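Local coordinates for protein putative modification methylase (Thermus thermophilus, PDB 2ZIG) that probably transfers a methyl group from S-adenosyl-L-methionine to the N4 atom of cytosine in DNA, as part of a restriction-modification system, at residues L43-P48 and E226-M231; R81-L86 and L240-G245; A253-R258 and R279-F284. All coordinates share one frame; numbering follows the deposited sequence.

Contact 1: L43-P48 and E226-M231; sequences LVVTSP and ERLVRM
V45 and L228 form the tight part of this contact, their branches crossing aslant so that V45 CG1 lies 3.8 Å from L228 CD1. The second methyl of V45, CG2, rests 4.2 Å from L228 CB, and the valine fork therefore straddles the root and tip of one leucine. L228 points its CB toward the strand, and with CG opposite the carbonyl carbon (chi1 -67°) its CD1 comes up to V45. L43, two residues back on the same strand face, packs more loosely: its CD2 finds backbone rather than side chain, 4.0 Å from V229 CA, while the methyls of V229 stay farther off. Strand residues 43-46 and helix residues 226-231 run nearly antiparallel (166°), their axes 9.5 Å apart at closest; a helix lying this way on the central sheet is usual in the Rossmann-like fold of S-adenosylmethionine-dependent methyltransferases. Branched aliphatic residues suit that face, since valine favours extended backbone and leucine fills the gap between helix and sheet. S47 and P48 then open an S-P-P-Y run matching the motif of amino-methylating DNA methylases such as the N4-cytosine enzymes. On the helix's other side polarity takes over: R230 starts away from the sheet, and it and E226 are partly exposed. R227 is buried nevertheless, in a salt bridge with D207 and a cation-pi contact with W205, and M231 packs on I163 of the second subunit.

Contact 2: R81-L86 and L240-G245; sequences REVFRL and LDPFAG
V83 is the first residue of helical segment 81-86 to touch the other segment, at P242 just past the strand; the two side chains cross at about a right angle, with V83 CG2 4.2 Å from P242 CG. That methyl stands opposite the valine's carbonyl carbon, and the compact beta-branched residue reaches the proline without a long arm. Next comes R85, which packs against its own helix and whose salt bridge reaches back to E82, though the very short modelled length of that bond is doubtful. Its guanidinium lies flat over L86, with L86 CD1 3.5 Å above the plane, near the centre. The other branch of L86 faces the sheet, and L86 CD2 stops 4.1 Å from L240 CD2. L33 of helix 29-34 touches both leucines. Just beyond L240 the chain forms an Asx turn: F243 N donates to D241 OD1 over 2.9 Å, on the anti side and 27° out of the carboxylate plane. T46 and T249 also bind this carboxylate, fixing a buried acid. D241 opens a D-P-F-A-G-T-G run that matches the glycine-rich cofactor motif of these methyltransferases, and G245 N bonds to E264, a residue that binds S-adenosyl-L-methionine. The contact itself is wholly apolar, which implies that helix 66-86 packs on the strand and the start of the loop after it through apolar side chains alone, while polar bonds shape the cofactor loop beyond.

Contact 3: A253-R258 and R279-F284; sequences AARWGR and REVPGF
A254 CB nestles against the fork of V281, 3.8 Å from V281 CG1 and 4.1 Å from V281 CG2, so one small methyl overlaps both valine branches. Alanine fits because the backbones come near here: the CA atoms of R255 and V281 are 5.9 Å apart, and a short side chain lets the helix approach. F277 of helix 267-280 also touches A254, and I251 reaches V281, making a small apolar patch between two helix ends. Beside this patch, R255 lays its aliphatic stem along the carbonyl of E280, R255 CG lying 3.7 Å from E280 O. The chain then bends at chi3 (62°) and brings R255 NH2 to the same oxygen at 2.8 Å. The acceptor sits at the edge of the guanidinium, only 5° out of its plane, and the donor lies in the carbonyl plane; the N-H is nevertheless bent, at 138°. R255 NE uses another edge for a salt bridge to E226 of helix 222-232, so two partners fix the rotation of the flat group. Both segments turn sharply after their helices. A Schellman motif closes helix 248-255, with G257 at positive phi and R258 N donating to A253 O at 3.0 Å. V281 is the first residue to leave helical geometry after helix 267-280 and opens a type II turn, with G283 in the third place and F284 N bonded to V281 O at 3.2 Å. The E280 carboxylate does not reach the arginine. The chemistry implies an arginine whose charge is probably favoured by E226 and by the carbonyl-rich end of a helix, tying two helix termini together at the protein's edge.

In the fold
From the N terminus the chain lays down strand 41-46, then helix 66-86, both of which find partners only far along the sequence. Helix 222-232 returns to the strand and closes contact 1 over 177 intervening residues; strand 238-241, next in the chain, closes contact 2. The two loops cross, since their segments alternate, and they share the central sheet, where L43 O and L240 N join the neighbouring strands. Contact 3 follows in series, a local closure across strand 259-264 between the ends of two successive helices. It meets contact 1 chiefly through the E226-R255 salt bridge, with R230 against W256 beside it, whereas contact 2 stays about 7 Å from it at the nearest atoms.

Contact 1: L43-P48 and E226-M231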
ATOM      1  N   LEU B  43      -1.010   6.760 -21.384  1.00 27.13           N
ATOM      2  CA  LEU B  43      -1.075   6.853 -19.933  1.00 25.92           C
ATOM      3  C   LEU B  43      -2.502   6.988 -19.457  1.00 24.30           C
ATOM      4  O   LEU B  43      -3.317   7.623 -20.110  1.00 26.32           O
ATOM      5  CB  LEU B  43      -0.292   8.078 -19.447  1.00 24.16           C
ATOM      6  CG  LEU B  43      -0.473   8.517 -17.987  1.00 24.51           C
ATOM      7  CD1 LEU B  43       0.082   7.443 -17.068  1.00 23.07           C
ATOM      8  CD2 LEU B  43       0.245   9.846 -17.746  1.00 22.50           C
ATOM      9  N   VAL B  44      -2.790   6.393 -18.306  1.00 25.69           N
ATOM     10  CA  VAL B  44      -4.109   6.486 -17.695  1.00 23.90           C
ATOM     11  C   VAL B  44      -3.951   6.977 -16.246  1.00 23.04           C
ATOM     12  O   VAL B  44      -3.174   6.424 -15.470  1.00 24.20           O
ATOM     13  CB  VAL B  44      -4.820   5.111 -17.658  1.00 27.22           C
ATOM     14  CG1 VAL B  44      -6.172   5.244 -16.977  1.00 27.01           C
ATOM     15  CG2 VAL B  44      -4.983   4.561 -19.069  1.00 26.01           C
ATOM     16  N   VAL B  45      -4.668   8.031 -15.885  1.00 23.39           N
ATOM     17  CA  VAL B  45      -4.622   8.522 -14.515  1.00 20.91           C
ATOM     18  C   VAL B  45      -6.069   8.568 -14.084  1.00 22.91           C
ATOM     19  O   VAL B  45      -6.906   9.187 -14.752  1.00 21.15           O
ATOM     20  CB  VAL B  45      -4.022   9.930 -14.423  1.00 18.57           C
ATOM     21  CG1 VAL B  45      -4.082  10.433 -12.969  1.00 17.24           C
ATOM     22  CG2 VAL B  45      -2.594   9.908 -14.921  1.00 17.73           C
ATOM     23  N   THR B  46      -6.387   7.911 -12.978  1.00 23.88           N
ATOM     24  CA  THR B  46      -7.770   7.914 -12.538  1.00 25.50           C
ATOM     25  C   THR B  46      -7.957   7.491 -11.094  1.00 27.67           C
ATOM     26  O   THR B  46      -7.045   6.991 -10.441  1.00 26.98           O
ATOM     27  CB  THR B  46      -8.623   6.984 -13.435  1.00 27.50           C
ATOM     28  OG1 THR B  46     -10.006   7.107 -13.082  1.00 28.83           O
ATOM     29  CG2 THR B  46      -8.185   5.534 -13.259  1.00 23.77           C
ATOM     30  N   SER B  47      -9.171   7.699 -10.611  1.00 30.14           N
ATOM     31  CA  SER B  47      -9.542   7.333  -9.260  1.00 31.72           C
ATOM     32  C   SER B  47     -10.814   6.498  -9.379  1.00 33.35           C
ATOM     33  O   SER B  47     -11.775   6.905 -10.041  1.00 31.86           O
ATOM     34  CB  SER B  47      -9.815   8.592  -8.438  1.00 31.97           C
ATOM     35  OG  SER B  47     -10.054   8.269  -7.082  1.00 37.56           O
ATOM     36  N   PRO B  48     -10.832   5.311  -8.757  1.00 34.09           N
ATOM     37  CA  PRO B  48     -12.028   4.465  -8.834  1.00 36.05           C
ATOM     38  C   PRO B  48     -13.228   5.200  -8.246  1.00 37.94           C
ATOM     39  O   PRO B  48     -13.122   5.850  -7.212  1.00 36.53           O
ATOM     40  CB  PRO B  48     -11.630   3.224  -8.038  1.00 35.98           C
ATOM     41  CG  PRO B  48     -10.613   3.754  -7.057  1.00 38.05           C
ATOM     42  CD  PRO B  48      -9.805   4.714  -7.888  1.00 35.33           C
ATOM     43  N   GLU B 226      -1.487  16.951 -12.855  1.00 23.02           N
ATOM     44  CA  GLU B 226      -0.505  17.548 -13.757  1.00 24.88           C
ATOM     45  C   GLU B 226       0.874  16.948 -13.541  1.00 23.18           C
ATOM     46  O   GLU B 226       1.617  16.734 -14.484  1.00 23.85           O
ATOM     47  CB  GLU B 226      -0.449  19.063 -13.573  1.00 24.35           C
ATOM     48  CG  GLU B 226      -1.723  19.757 -13.982  1.00 29.28           C
ATOM     49  CD  GLU B 226      -1.682  21.241 -13.711  1.00 33.34           C
ATOM     50  OE1 GLU B 226      -1.298  21.620 -12.585  1.00 39.98           O
ATOM     51  OE2 GLU B 226      -2.040  22.029 -14.610  1.00 35.20           O
ATOM     52  N   ARG B 227       1.210  16.683 -12.289  1.00 24.24           N
ATOM     53  CA  ARG B 227       2.501  16.102 -11.952  1.00 23.55           C
ATOM     54  C   ARG B 227       2.627  14.709 -12.588  1.00 23.25           C
ATOM     55  O   ARG B 227       3.659  14.371 -13.163  1.00 21.59           O
ATOM     56  CB  ARG B 227       2.629  16.035 -10.426  1.00 24.36           C
ATOM     57  CG  ARG B 227       4.013  15.738  -9.895  1.00 28.92           C
ATOM     58  CD  ARG B 227       4.076  15.919  -8.365  1.00 28.80           C
ATOM     59  NE  ARG B 227       4.069  17.324  -7.950  1.00 31.49           N
ATOM     60  CZ  ARG B 227       4.283  17.742  -6.702  1.00 31.36           C
ATOM     61  NH1 ARG B 227       4.513  16.863  -5.725  1.00 27.38           N
ATOM     62  NH2 ARG B 227       4.305  19.043  -6.432  1.00 30.96           N
ATOM     63  N   LEU B 228       1.568  13.910 -12.508  1.00 23.00           N
ATOM     64  CA  LEU B 228       1.594  12.563 -13.075  1.00 22.32           C
ATOM     65  C   LEU B 228       1.719  12.605 -14.600  1.00 22.60           C
ATOM     66  O   LEU B 228       2.516  11.868 -15.185  1.00 20.91           O
ATOM     67  CB  LEU B 228       0.339  11.792 -12.647  1.00 19.45           C
ATOM     68  CG  LEU B 228       0.308  11.507 -11.133  1.00 21.78           C
ATOM     69  CD1 LEU B 228      -1.072  10.984 -10.699  1.00 15.95           C
ATOM     70  CD2 LEU B 228       1.415  10.491 -10.793  1.00 18.41           C
ATOM     71  N   VAL B 229       0.947  13.479 -15.240  1.00 23.31           N
ATOM     72  CA  VAL B 229       1.013  13.610 -16.688  1.00 23.24           C
ATOM     73  C   VAL B 229       2.445  13.945 -17.111  1.00 25.33           C
ATOM     74  O   VAL B 229       3.003  13.303 -18.001  1.00 25.57           O
ATOM     75  CB  VAL B 229       0.063  14.718 -17.204  1.00 23.36           C
ATOM     76  CG1 VAL B 229       0.314  14.976 -18.692  1.00 21.37           C
ATOM     77  CG2 VAL B 229      -1.385  14.303 -16.998  1.00 20.44           C
ATOM     78  N   ARG B 230       3.047  14.938 -16.460  1.00 26.03           N
ATOM     79  CA  ARG B 230       4.410  15.349 -16.799  1.00 24.94           C
ATOM     80  C   ARG B 230       5.443  14.260 -16.566  1.00 25.39           C
ATOM     81  O   ARG B 230       6.459  14.206 -17.259  1.00 26.02           O
ATOM     82  CB  ARG B 230       4.802  16.592 -15.998  1.00 24.84           C
ATOM     83  CG  ARG B 230       3.891  17.790 -16.245  1.00 28.14           C
ATOM     84  CD  ARG B 230       4.382  18.993 -15.484  1.00 25.05           C
ATOM     85  NE  ARG B 230       5.742  19.343 -15.883  1.00 25.16           N
ATOM     86  CZ  ARG B 230       6.520  20.183 -15.215  1.00 27.24           C
ATOM     87  NH1 ARG B 230       6.072  20.760 -14.103  1.00 25.73           N
ATOM     88  NH2 ARG B 230       7.742  20.449 -15.662  1.00 27.53           N
ATOM     89  N   MET B 231       5.182  13.392 -15.594  1.00 24.63           N
ATOM     90  CA  MET B 231       6.113  12.320 -15.262  1.00 23.29           C
ATOM     91  C   MET B 231       5.971  11.054 -16.093  1.00 21.59           C
ATOM     92  O   MET B 231       6.950  10.357 -16.321  1.00 23.63           O
ATOM     93  CB  MET B 231       5.959  11.905 -13.797  1.00 22.06           C
ATOM     94  CG  MET B 231       6.289  12.953 -12.764  1.00 20.08           C
ATOM     95  SD  MET B 231       5.672  12.372 -11.164  1.00 19.96           S
ATOM     96  CE  MET B 231       6.813  10.945 -10.829  1.00 19.99           C
TER

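Contact 2: R81-L86 and L240-G245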
ATOM      1  N   ARG B  81      -8.968  -4.323 -17.567  1.00 35.91           N
ATOM      2  CA  ARG B  81      -8.715  -5.222 -18.706  1.00 36.48           C
ATOM      3  C   ARG B  81      -8.647  -4.443 -20.007  1.00 35.05           C
ATOM      4  O   ARG B  81      -7.745  -4.651 -20.809  1.00 36.19           O
ATOM      5  CB  ARG B  81      -9.804  -6.286 -18.840  1.00 38.64           C
ATOM      6  CG  ARG B  81      -9.623  -7.490 -17.948  1.00 44.28           C
ATOM      7  CD  ARG B  81     -10.366  -8.700 -18.505  1.00 46.75           C
ATOM      8  NE  ARG B  81     -10.278  -9.841 -17.598  1.00 50.13           N
ATOM      9  CZ  ARG B  81     -10.837  -9.880 -16.392  1.00 51.14           C
ATOM     10  NH1 ARG B  81     -11.533  -8.840 -15.947  1.00 51.05           N
ATOM     11  NH2 ARG B  81     -10.684 -10.952 -15.623  1.00 51.97           N
ATOM     12  N   GLU B  82      -9.613  -3.559 -20.223  1.00 33.30           N
ATOM     13  CA  GLU B  82      -9.618  -2.744 -21.431  1.00 35.60           C
ATOM     14  C   GLU B  82      -8.423  -1.796 -21.419  1.00 34.73           C
ATOM     15  O   GLU B  82      -7.784  -1.582 -22.451  1.00 35.32           O
ATOM     16  CB  GLU B  82     -10.915  -1.930 -21.539  1.00 38.00           C
ATOM     17  CG  GLU B  82     -12.134  -2.743 -21.941  1.00 41.63           C
ATOM     18  CD  GLU B  82     -11.883  -3.579 -23.182  1.00 41.59           C
ATOM     19  OE1 GLU B  82     -11.411  -3.026 -24.192  1.00 41.82           O
ATOM     20  OE2 GLU B  82     -12.157  -4.794 -23.145  1.00 46.11           O
ATOM     21  N   VAL B  83      -8.129  -1.221 -20.254  1.00 33.53           N
ATOM     22  CA  VAL B  83      -6.997  -0.310 -20.138  1.00 30.58           C
ATOM     23  C   VAL B  83      -5.726  -1.030 -20.573  1.00 29.58           C
ATOM     24  O   VAL B  83      -4.916  -0.481 -21.312  1.00 29.63           O
ATOM     25  CB  VAL B  83      -6.803   0.190 -18.681  1.00 30.73           C
ATOM     26  CG1 VAL B  83      -5.417   0.858 -18.533  1.00 24.31           C
ATOM     27  CG2 VAL B  83      -7.908   1.181 -18.324  1.00 27.98           C
ATOM     28  N   PHE B  84      -5.560  -2.266 -20.122  1.00 29.26           N
ATOM     29  CA  PHE B  84      -4.370  -3.024 -20.472  1.00 30.58           C
ATOM     30  C   PHE B  84      -4.259  -3.208 -21.983  1.00 32.00           C
ATOM     31  O   PHE B  84      -3.161  -3.227 -22.545  1.00 32.87           O
ATOM     32  CB  PHE B  84      -4.391  -4.383 -19.776  1.00 29.47           C
ATOM     33  CG  PHE B  84      -3.174  -5.225 -20.051  1.00 32.35           C
ATOM     34  CD1 PHE B  84      -3.123  -6.067 -21.157  1.00 33.18           C
ATOM     35  CD2 PHE B  84      -2.069  -5.163 -19.213  1.00 31.98           C
ATOM     36  CE1 PHE B  84      -1.984  -6.836 -21.424  1.00 30.54           C
ATOM     37  CE2 PHE B  84      -0.933  -5.926 -19.475  1.00 33.04           C
ATOM     38  CZ  PHE B  84      -0.895  -6.763 -20.584  1.00 32.26           C
ATOM     39  N   ARG B  85      -5.406  -3.329 -22.636  1.00 31.41           N
ATOM     40  CA  ARG B  85      -5.449  -3.524 -24.073  1.00 33.08           C
ATOM     41  C   ARG B  85      -5.215  -2.210 -24.819  1.00 33.59           C
ATOM     42  O   ARG B  85      -4.545  -2.180 -25.852  1.00 33.20           O
ATOM     43  CB  ARG B  85      -6.801  -4.126 -24.455  1.00 34.06           C
ATOM     44  CG  ARG B  85      -6.796  -4.903 -25.745  1.00 35.96           C
ATOM     45  CD  ARG B  85      -7.537  -4.152 -26.812  1.00 38.33           C
ATOM     46  NE  ARG B  85      -8.859  -3.742 -26.358  1.00 36.92           N
ATOM     47  CZ  ARG B  85      -9.666  -2.957 -27.062  1.00 38.32           C
ATOM     48  NH1 ARG B  85      -9.279  -2.511 -28.249  1.00 34.93           N
ATOM     49  NH2 ARG B  85     -10.846  -2.599 -26.572  1.00 38.85           N
ATOM     50  N   LEU B  86      -5.769  -1.126 -24.288  1.00 33.38           N
ATOM     51  CA  LEU B  86      -5.625   0.191 -24.893  1.00 34.50           C
ATOM     52  C   LEU B  86      -4.206   0.740 -24.734  1.00 35.09           C
ATOM     53  O   LEU B  86      -3.669   1.397 -25.625  1.00 36.13           O
ATOM     54  CB  LEU B  86      -6.620   1.164 -24.253  1.00 35.28           C
ATOM     55  CG  LEU B  86      -8.059   1.254 -24.767  1.00 36.20           C
ATOM     56  CD1 LEU B  86      -8.568  -0.103 -25.189  1.00 38.61           C
ATOM     57  CD2 LEU B  86      -8.934   1.847 -23.680  1.00 35.89           C
ATOM     58  N   LEU B 240      -5.654   9.056 -20.735  1.00 25.24           N
ATOM     59  CA  LEU B 240      -7.019   8.616 -20.505  1.00 27.33           C
ATOM     60  C   LEU B 240      -7.429   8.482 -19.049  1.00 27.34           C
ATOM     61  O   LEU B 240      -6.653   8.021 -18.222  1.00 26.36           O
ATOM     62  CB  LEU B 240      -7.246   7.265 -21.183  1.00 28.66           C
ATOM     63  CG  LEU B 240      -8.516   6.525 -20.747  1.00 30.45           C
ATOM     64  CD1 LEU B 240      -9.747   7.308 -21.187  1.00 31.60           C
ATOM     65  CD2 LEU B 240      -8.534   5.142 -21.345  1.00 30.32           C
ATOM     66  N   ASP B 241      -8.659   8.895 -18.752  1.00 26.71           N
ATOM     67  CA  ASP B 241      -9.230   8.752 -17.416  1.00 26.63           C
ATOM     68  C   ASP B 241     -10.608   8.115 -17.655  1.00 27.05           C
ATOM     69  O   ASP B 241     -11.519   8.769 -18.158  1.00 27.92           O
ATOM     70  CB  ASP B 241      -9.405  10.112 -16.727  1.00 27.04           C
ATOM     71  CG  ASP B 241      -9.846   9.978 -15.276  1.00 26.41           C
ATOM     72  OD1 ASP B 241     -10.485   8.962 -14.941  1.00 27.29           O
ATOM     73  OD2 ASP B 241      -9.567  10.888 -14.462  1.00 26.54           O
ATOM     74  N   PRO B 242     -10.766   6.825 -17.311  1.00 29.81           N
ATOM     75  CA  PRO B 242     -12.007   6.055 -17.468  1.00 30.98           C
ATOM     76  C   PRO B 242     -13.147   6.513 -16.547  1.00 32.22           C
ATOM     77  O   PRO B 242     -14.317   6.184 -16.782  1.00 31.91           O
ATOM     78  CB  PRO B 242     -11.576   4.627 -17.134  1.00 32.61           C
ATOM     79  CG  PRO B 242     -10.103   4.625 -17.357  1.00 33.58           C
ATOM     80  CD  PRO B 242      -9.684   5.955 -16.828  1.00 30.95           C
ATOM     81  N   PHE B 243     -12.798   7.250 -15.491  1.00 29.77           N
ATOM     82  CA  PHE B 243     -13.776   7.745 -14.525  1.00 28.39           C
ATOM     83  C   PHE B 243     -13.515   9.228 -14.316  1.00 28.38           C
ATOM     84  O   PHE B 243     -13.231   9.672 -13.199  1.00 27.64           O
ATOM     85  CB  PHE B 243     -13.618   7.003 -13.195  1.00 28.44           C
ATOM     86  CG  PHE B 243     -13.622   5.505 -13.333  1.00 28.80           C
ATOM     87  CD1 PHE B 243     -12.467   4.770 -13.105  1.00 28.60           C
ATOM     88  CD2 PHE B 243     -14.784   4.830 -13.692  1.00 30.64           C
ATOM     89  CE1 PHE B 243     -12.462   3.379 -13.229  1.00 30.96           C
ATOM     90  CE2 PHE B 243     -14.795   3.434 -13.820  1.00 30.18           C
ATOM     91  CZ  PHE B 243     -13.630   2.708 -13.587  1.00 30.53           C
ATOM     92  N   ALA B 244     -13.645   9.986 -15.401  1.00 28.17           N
ATOM     93  CA  ALA B 244     -13.355  11.417 -15.434  1.00 27.35           C
ATOM     94  C   ALA B 244     -14.028  12.390 -14.464  1.00 29.00           C
ATOM     95  O   ALA B 244     -13.436  13.419 -14.128  1.00 28.25           O
ATOM     96  CB  ALA B 244     -13.531  11.923 -16.859  1.00 26.09           C
ATOM     97  N   GLY B 245     -15.245  12.099 -14.016  1.00 30.01           N
ATOM     98  CA  GLY B 245     -15.902  13.021 -13.107  1.00 29.40           C
ATOM     99  C   GLY B 245     -15.903  14.408 -13.731  1.00 31.86           C
ATOM    100  O   GLY B 245     -16.276  14.552 -14.902  1.00 31.39           O
TER

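Contact 3: A253-R258 and R279-F284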
ATOM      1  N   ALA B 253      -4.091  17.053 -18.413  1.00 26.10           N
ATOM      2  CA  ALA B 253      -3.502  16.601 -19.670  1.00 25.70           C
ATOM      3  C   ALA B 253      -3.431  17.729 -20.706  1.00 25.84           C
ATOM      4  O   ALA B 253      -2.372  18.013 -21.265  1.00 27.24           O
ATOM      5  CB  ALA B 253      -4.310  15.438 -20.223  1.00 27.05           C
ATOM      6  N   ALA B 254      -4.560  18.381 -20.949  1.00 26.01           N
ATOM      7  CA  ALA B 254      -4.610  19.458 -21.927  1.00 26.93           C
ATOM      8  C   ALA B 254      -3.729  20.656 -21.572  1.00 25.99           C
ATOM      9  O   ALA B 254      -3.130  21.273 -22.452  1.00 24.72           O
ATOM     10  CB  ALA B 254      -6.041  19.907 -22.123  1.00 24.81           C
ATOM     11  N   ARG B 255      -3.647  20.993 -20.291  1.00 27.07           N
ATOM     12  CA  ARG B 255      -2.825  22.135 -19.887  1.00 26.84           C
ATOM     13  C   ARG B 255      -1.355  21.879 -20.174  1.00 25.75           C
ATOM     14  O   ARG B 255      -0.576  22.819 -20.287  1.00 27.25           O
ATOM     15  CB  ARG B 255      -3.006  22.440 -18.401  1.00 28.57           C
ATOM     16  CG  ARG B 255      -4.357  23.032 -18.040  1.00 28.47           C
ATOM     17  CD  ARG B 255      -4.546  23.011 -16.533  1.00 32.15           C
ATOM     18  NE  ARG B 255      -3.559  23.826 -15.835  1.00 33.47           N
ATOM     19  CZ  ARG B 255      -3.638  25.146 -15.721  1.00 35.19           C
ATOM     20  NH1 ARG B 255      -2.701  25.827 -15.069  1.00 33.23           N
ATOM     21  NH2 ARG B 255      -4.668  25.788 -16.255  1.00 36.23           N
ATOM     22  N   TRP B 256      -0.982  20.609 -20.307  1.00 25.70           N
ATOM     23  CA  TRP B 256       0.409  20.253 -20.579  1.00 24.64           C
ATOM     24  C   TRP B 256       0.706  19.680 -21.961  1.00 25.54           C
ATOM     25  O   TRP B 256       1.641  18.909 -22.135  1.00 24.31           O
ATOM     26  CB  TRP B 256       0.925  19.309 -19.488  1.00 23.93           C
ATOM     27  CG  TRP B 256       1.139  20.060 -18.237  1.00 23.26           C
ATOM     28  CD1 TRP B 256       0.205  20.343 -17.280  1.00 24.18           C
ATOM     29  CD2 TRP B 256       2.301  20.822 -17.898  1.00 24.24           C
ATOM     30  NE1 TRP B 256       0.711  21.247 -16.377  1.00 23.86           N
ATOM     31  CE2 TRP B 256       1.993  21.560 -16.735  1.00 23.95           C
ATOM     32  CE3 TRP B 256       3.570  20.956 -18.469  1.00 23.23           C
ATOM     33  CZ2 TRP B 256       2.909  22.424 -16.134  1.00 26.26           C
ATOM     34  CZ3 TRP B 256       4.485  21.817 -17.869  1.00 24.60           C
ATOM     35  CH2 TRP B 256       4.146  22.540 -16.715  1.00 26.47           C
ATOM     36  N   GLY B 257      -0.088  20.065 -22.952  1.00 27.97           N
ATOM     37  CA  GLY B 257       0.165  19.584 -24.297  1.00 28.20           C
ATOM     38  C   GLY B 257      -0.038  18.103 -24.576  1.00 27.74           C
ATOM     39  O   GLY B 257       0.563  17.571 -25.505  1.00 27.15           O
ATOM     40  N   ARG B 258      -0.858  17.430 -23.775  1.00 27.50           N
ATOM     41  CA  ARG B 258      -1.166  16.020 -24.014  1.00 28.49           C
ATOM     42  C   ARG B 258      -2.611  15.974 -24.505  1.00 29.31           C
ATOM     43  O   ARG B 258      -3.393  16.873 -24.199  1.00 29.92           O
ATOM     44  CB  ARG B 258      -1.056  15.185 -22.732  1.00 27.28           C
ATOM     45  CG  ARG B 258       0.337  14.681 -22.421  1.00 27.08           C
ATOM     46  CD  ARG B 258       1.264  15.806 -22.021  1.00 26.95           C
ATOM     47  NE  ARG B 258       2.510  15.289 -21.473  1.00 27.22           N
ATOM     48  CZ  ARG B 258       3.555  16.045 -21.155  1.00 27.11           C
ATOM     49  NH1 ARG B 258       3.502  17.359 -21.338  1.00 25.83           N
ATOM     50  NH2 ARG B 258       4.646  15.487 -20.642  1.00 27.00           N
ATOM     51  N   ARG B 279     -12.792  26.422 -18.603  1.00 38.29           N
ATOM     52  CA  ARG B 279     -12.470  27.426 -17.605  1.00 38.85           C
ATOM     53  C   ARG B 279     -10.986  27.334 -17.249  1.00 38.79           C
ATOM     54  O   ARG B 279     -10.322  28.346 -17.025  1.00 37.13           O
ATOM     55  CB  ARG B 279     -13.330  27.168 -16.363  1.00 41.68           C
ATOM     56  CG  ARG B 279     -13.643  28.369 -15.494  1.00 42.96           C
ATOM     57  CD  ARG B 279     -14.501  27.927 -14.306  1.00 43.61           C
ATOM     58  NE  ARG B 279     -15.735  27.274 -14.741  1.00 44.79           N
ATOM     59  CZ  ARG B 279     -16.285  26.218 -14.148  1.00 43.14           C
ATOM     60  NH1 ARG B 279     -17.409  25.704 -14.627  1.00 42.63           N
ATOM     61  NH2 ARG B 279     -15.710  25.665 -13.086  1.00 42.28           N
ATOM     62  N   GLU B 280     -10.464  26.111 -17.231  1.00 39.94           N
ATOM     63  CA  GLU B 280      -9.067  25.864 -16.867  1.00 39.22           C
ATOM     64  C   GLU B 280      -8.118  25.646 -18.049  1.00 38.05           C
ATOM     65  O   GLU B 280      -6.905  25.655 -17.872  1.00 37.94           O
ATOM     66  CB  GLU B 280      -8.985  24.635 -15.955  1.00 40.21           C
ATOM     67  CG  GLU B 280     -10.122  24.510 -14.951  1.00 44.92           C
ATOM     68  CD  GLU B 280      -9.915  25.336 -13.702  1.00 48.56           C
ATOM     69  OE1 GLU B 280      -9.588  26.536 -13.817  1.00 51.02           O
ATOM     70  OE2 GLU B 280     -10.092  24.783 -12.597  1.00 51.15           O
ATOM     71  N   VAL B 281      -8.651  25.437 -19.247  1.00 37.11           N
ATOM     72  CA  VAL B 281      -7.791  25.190 -20.397  1.00 37.30           C
ATOM     73  C   VAL B 281      -7.898  26.258 -21.466  1.00 39.12           C
ATOM     74  O   VAL B 281      -8.686  26.133 -22.402  1.00 38.56           O
ATOM     75  CB  VAL B 281      -8.101  23.839 -21.058  1.00 36.30           C
ATOM     76  CG1 VAL B 281      -7.077  23.556 -22.145  1.00 34.22           C
ATOM     77  CG2 VAL B 281      -8.110  22.734 -20.021  1.00 36.25           C
ATOM     78  N   PRO B 282      -7.081  27.313 -21.359  1.00 41.82           N
ATOM     79  CA  PRO B 282      -7.091  28.414 -22.328  1.00 43.24           C
ATOM     80  C   PRO B 282      -6.856  27.977 -23.769  1.00 43.87           C
ATOM     81  O   PRO B 282      -5.913  27.239 -24.058  1.00 46.10           O
ATOM     82  CB  PRO B 282      -5.982  29.333 -21.818  1.00 43.63           C
ATOM     83  CG  PRO B 282      -5.022  28.371 -21.185  1.00 44.54           C
ATOM     84  CD  PRO B 282      -5.957  27.459 -20.417  1.00 43.29           C
ATOM     85  N   GLY B 283      -7.729  28.432 -24.662  1.00 44.40           N
ATOM     86  CA  GLY B 283      -7.602  28.111 -26.072  1.00 43.49           C
ATOM     87  C   GLY B 283      -8.183  26.788 -26.539  1.00 43.78           C
ATOM     88  O   GLY B 283      -8.197  26.515 -27.738  1.00 45.14           O
ATOM     89  N   PHE B 284      -8.663  25.957 -25.622  1.00 42.16           N
ATOM     90  CA  PHE B 284      -9.214  24.669 -26.028  1.00 41.01           C
ATOM     91  C   PHE B 284     -10.576  24.370 -25.426  1.00 38.13           C
ATOM     92  O   PHE B 284     -10.978  24.978 -24.438  1.00 37.60           O
ATOM     93  CB  PHE B 284      -8.251  23.537 -25.664  1.00 43.73           C
ATOM     94  CG  PHE B 284      -6.905  23.645 -26.321  1.00 45.93           C
ATOM     95  CD1 PHE B 284      -6.001  24.631 -25.933  1.00 48.22           C
ATOM     96  CD2 PHE B 284      -6.537  22.757 -27.322  1.00 46.57           C
ATOM     97  CE1 PHE B 284      -4.750  24.728 -26.532  1.00 49.00           C
ATOM     98  CE2 PHE B 284      -5.291  22.842 -27.929  1.00 47.64           C
ATOM     99  CZ  PHE B 284      -4.394  23.829 -27.533  1.00 49.35           C
TER